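Local coordinates for sortase SrtE1 (Streptomyces coelicolor, PDB 5CUW), which cleaves sorting signals of the Leu-Ala-x-Thr-Gly and Leu-Pro-x-Thr-Gly type and attaches surface proteins to the cell wall as a class E sortase transpeptidase, at residues F40-L48 with K107-T118. Numbering follows the deposited sequence.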
# COMPACT_ATOMS: atom_id res chain seq x y z
N PHE A 40 1.81 -13.24 0.18
CA PHE A 40 2.88 -13.40 1.15
C PHE A 40 2.70 -12.61 2.43
O PHE A 40 3.51 -12.73 3.35
CB PHE A 40 4.24 -13.04 0.52
CG PHE A 40 4.35 -11.62 0.08
CD1 PHE A 40 4.76 -10.63 0.96
CD2 PHE A 40 4.07 -11.26 -1.24
CE1 PHE A 40 4.88 -9.32 0.54
CE2 PHE A 40 4.20 -9.96 -1.65
CZ PHE A 40 4.59 -8.98 -0.76
N ALA A 41 1.66 -11.80 2.51
CA ALA A 41 1.44 -11.04 3.72
C ALA A 41 -0.02 -10.63 3.82
O ALA A 41 -0.80 -10.89 2.90
CB ALA A 41 2.34 -9.81 3.75
N LEU A 42 -0.38 -10.00 4.94
CA LEU A 42 -1.73 -9.46 5.13
C LEU A 42 -1.64 -7.95 5.40
O LEU A 42 -0.82 -7.51 6.20
CB LEU A 42 -2.44 -10.15 6.30
CG LEU A 42 -3.29 -11.39 6.03
CD1 LEU A 42 -3.83 -11.94 7.34
CD2 LEU A 42 -4.44 -11.08 5.08
N LEU A 43 -2.48 -7.17 4.73
CA LEU A 43 -2.56 -5.74 4.98
C LEU A 43 -3.78 -5.42 5.86
O LEU A 43 -4.89 -5.84 5.53
CB LEU A 43 -2.65 -4.96 3.68
CG LEU A 43 -2.63 -3.43 3.81
CD1 LEU A 43 -1.23 -2.96 4.16
CD2 LEU A 43 -3.11 -2.78 2.52
N HIS A 44 -3.57 -4.69 6.95
CA HIS A 44 -4.66 -4.30 7.85
C HIS A 44 -4.80 -2.79 7.84
O HIS A 44 -3.82 -2.08 8.03
CB HIS A 44 -4.41 -4.76 9.29
CG HIS A 44 -4.18 -6.23 9.45
ND1 HIS A 44 -5.13 -7.09 9.97
CD2 HIS A 44 -3.08 -6.99 9.19
CE1 HIS A 44 -4.64 -8.31 10.01
NE2 HIS A 44 -3.40 -8.28 9.54
N ILE A 45 -6.02 -2.29 7.65
CA ILE A 45 -6.29 -0.87 7.84
C ILE A 45 -7.52 -0.78 8.73
O ILE A 45 -8.65 -0.75 8.23
CB ILE A 45 -6.51 -0.12 6.51
CG1 ILE A 45 -5.47 -0.56 5.46
CG2 ILE A 45 -6.41 1.40 6.70
CD1 ILE A 45 -5.64 0.12 4.13
N PRO A 46 -7.30 -0.75 10.05
CA PRO A 46 -8.34 -0.81 11.08
C PRO A 46 -9.43 0.25 10.92
O PRO A 46 -10.58 -0.04 11.18
CB PRO A 46 -7.56 -0.60 12.38
CG PRO A 46 -6.23 -1.17 12.09
CD PRO A 46 -5.95 -0.81 10.65
N LYS A 47 -9.07 1.46 10.50
CA LYS A 47 -10.09 2.50 10.37
C LYS A 47 -11.10 2.16 9.28
O LYS A 47 -12.27 2.54 9.37
CB LYS A 47 -9.44 3.86 10.05
CG LYS A 47 -10.43 5.03 10.05
CD LYS A 47 -9.69 6.32 9.74
CE LYS A 47 -10.57 7.54 9.88
NZ LYS A 47 -9.81 8.76 9.47
N LEU A 48 -10.64 1.43 8.27
CA LEU A 48 -11.46 1.11 7.11
C LEU A 48 -12.06 -0.30 7.17
O LEU A 48 -12.73 -0.73 6.24
CB LEU A 48 -10.62 1.27 5.83
CG LEU A 48 -9.78 2.54 5.70
CD1 LEU A 48 -9.10 2.63 4.33
CD2 LEU A 48 -10.61 3.78 5.95
N LYS A 107 -10.23 8.38 3.12
CA LYS A 107 -10.77 8.76 4.42
C LYS A 107 -9.71 8.64 5.52
O LYS A 107 -9.95 8.97 6.68
CB LYS A 107 -11.99 7.92 4.76
CG LYS A 107 -13.19 8.18 3.86
CD LYS A 107 -13.53 9.67 3.83
CE LYS A 107 -14.75 9.96 2.97
NZ LYS A 107 -14.92 11.42 2.69
N LEU A 108 -8.53 8.18 5.13
CA LEU A 108 -7.40 8.15 6.05
C LEU A 108 -6.92 9.56 6.39
O LEU A 108 -6.86 10.42 5.52
CB LEU A 108 -6.26 7.34 5.45
CG LEU A 108 -6.61 5.86 5.35
CD1 LEU A 108 -5.48 5.05 4.75
CD2 LEU A 108 -6.99 5.34 6.73
N GLU A 109 -6.57 9.77 7.65
CA GLU A 109 -6.05 11.04 8.15
C GLU A 109 -4.67 10.81 8.74
O GLU A 109 -4.36 9.70 9.15
CB GLU A 109 -7.00 11.62 9.20
CG GLU A 109 -8.35 12.00 8.64
CD GLU A 109 -9.31 12.48 9.70
OE1 GLU A 109 -9.13 12.10 10.88
OE2 GLU A 109 -10.24 13.23 9.36
N PRO A 110 -3.84 11.87 8.80
CA PRO A 110 -2.48 11.72 9.32
C PRO A 110 -2.44 11.03 10.68
O PRO A 110 -3.12 11.45 11.60
CB PRO A 110 -2.00 13.16 9.43
CG PRO A 110 -2.69 13.84 8.30
CD PRO A 110 -4.08 13.23 8.29
N GLY A 111 -1.67 9.96 10.79
CA GLY A 111 -1.59 9.22 12.04
C GLY A 111 -2.36 7.91 12.03
O GLY A 111 -2.11 7.05 12.88
N ASP A 112 -3.28 7.74 11.09
CA ASP A 112 -4.05 6.49 11.00
C ASP A 112 -3.15 5.33 10.61
O ASP A 112 -2.44 5.38 9.61
CB ASP A 112 -5.21 6.61 10.01
CG ASP A 112 -6.31 7.54 10.50
OD1 ASP A 112 -6.38 7.81 11.71
OD2 ASP A 112 -7.12 7.99 9.66
N PRO A 113 -3.18 4.26 11.41
CA PRO A 113 -2.28 3.12 11.17
C PRO A 113 -2.64 2.25 9.97
O PRO A 113 -3.81 2.02 9.66
CB PRO A 113 -2.40 2.31 12.46
CG PRO A 113 -3.74 2.68 13.02
CD PRO A 113 -3.93 4.13 12.67
N ILE A 114 -1.59 1.76 9.32
CA ILE A 114 -1.67 0.82 8.22
C ILE A 114 -0.67 -0.28 8.55
O ILE A 114 0.52 -0.01 8.68
CB ILE A 114 -1.31 1.47 6.86
CG1 ILE A 114 -2.31 2.59 6.54
CG2 ILE A 114 -1.25 0.45 5.75
CD1 ILE A 114 -1.66 3.79 5.85
N VAL A 115 -1.15 -1.51 8.71
CA VAL A 115 -0.27 -2.56 9.21
C VAL A 115 -0.02 -3.67 8.19
O VAL A 115 -0.96 -4.29 7.67
CB VAL A 115 -0.83 -3.18 10.50
CG1 VAL A 115 0.09 -4.29 11.01
CG2 VAL A 115 -1.05 -2.10 11.57
N VAL A 116 1.25 -3.96 7.94
CA VAL A 116 1.63 -5.10 7.11
C VAL A 116 2.08 -6.24 8.00
O VAL A 116 3.08 -6.12 8.70
CB VAL A 116 2.76 -4.76 6.12
CG1 VAL A 116 3.16 -6.00 5.35
CG2 VAL A 116 2.34 -3.64 5.16
N GLU A 117 1.35 -7.35 7.96
CA GLU A 117 1.69 -8.54 8.73
C GLU A 117 2.36 -9.60 7.86
O GLU A 117 1.77 -10.07 6.88
CB GLU A 117 0.43 -9.13 9.38
CG GLU A 117 0.65 -10.49 10.01
CD GLU A 117 -0.61 -11.08 10.63
OE1 GLU A 117 -1.72 -10.58 10.35
OE2 GLU A 117 -0.48 -12.05 11.42
N THR A 118 3.58 -9.97 8.22
CA THR A 118 4.29 -11.03 7.51
C THR A 118 4.41 -12.25 8.42
O THR A 118 3.90 -12.23 9.54
CB THR A 118 5.68 -10.58 7.06
OG1 THR A 118 6.52 -10.39 8.21
CG2 THR A 118 5.60 -9.28 6.30
O HOH W 1 -6.27 2.55 10.42
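Lys47 reaches across to residues 107-112 with its chain fully extended, CG anti to the backbone N (chi1 -174°), and its ammonium group meets two acceptors. NZ lies 2.8 Å from Lys107 O, in the carbonyl plane, and 2.8 Å from Asp112 OD2 on the syn side of the carboxylate; Glu109 OE1 adds a long salt bridge. Asp112 OD2 also accepts a hydrogen bond from Glu109 N (2.7 Å), from above the carboxylate plane, so one short acid ties the lysine to the type II turn 109-112. An asparagine at Asp112 would probably leave Lys47 without its close counter-charge and weaken its hold on the turn. Farther along, strands 40-45 and 113-117 run antiparallel, and His44 NE2 donates to Glu117 OE1 at 3.0 Å, with ring and carboxylate planes 32° apart; OE2 forms a salt bridge with Arg185, so a glutamate serves both partners. On the opposite face, Leu43 CD1 touches Val116 CG2 at 3.8 Å, greasy branches with no polar group to satisfy. Past the strand ends, the Leu108 side chain lies at about a right angle to those of Ile45 and Leu48. Four backbone hydrogen bonds join Leu42 with Glu117 and His44 with Val115, pairing the first strand with 113-117 to close the sortase beta-barrel.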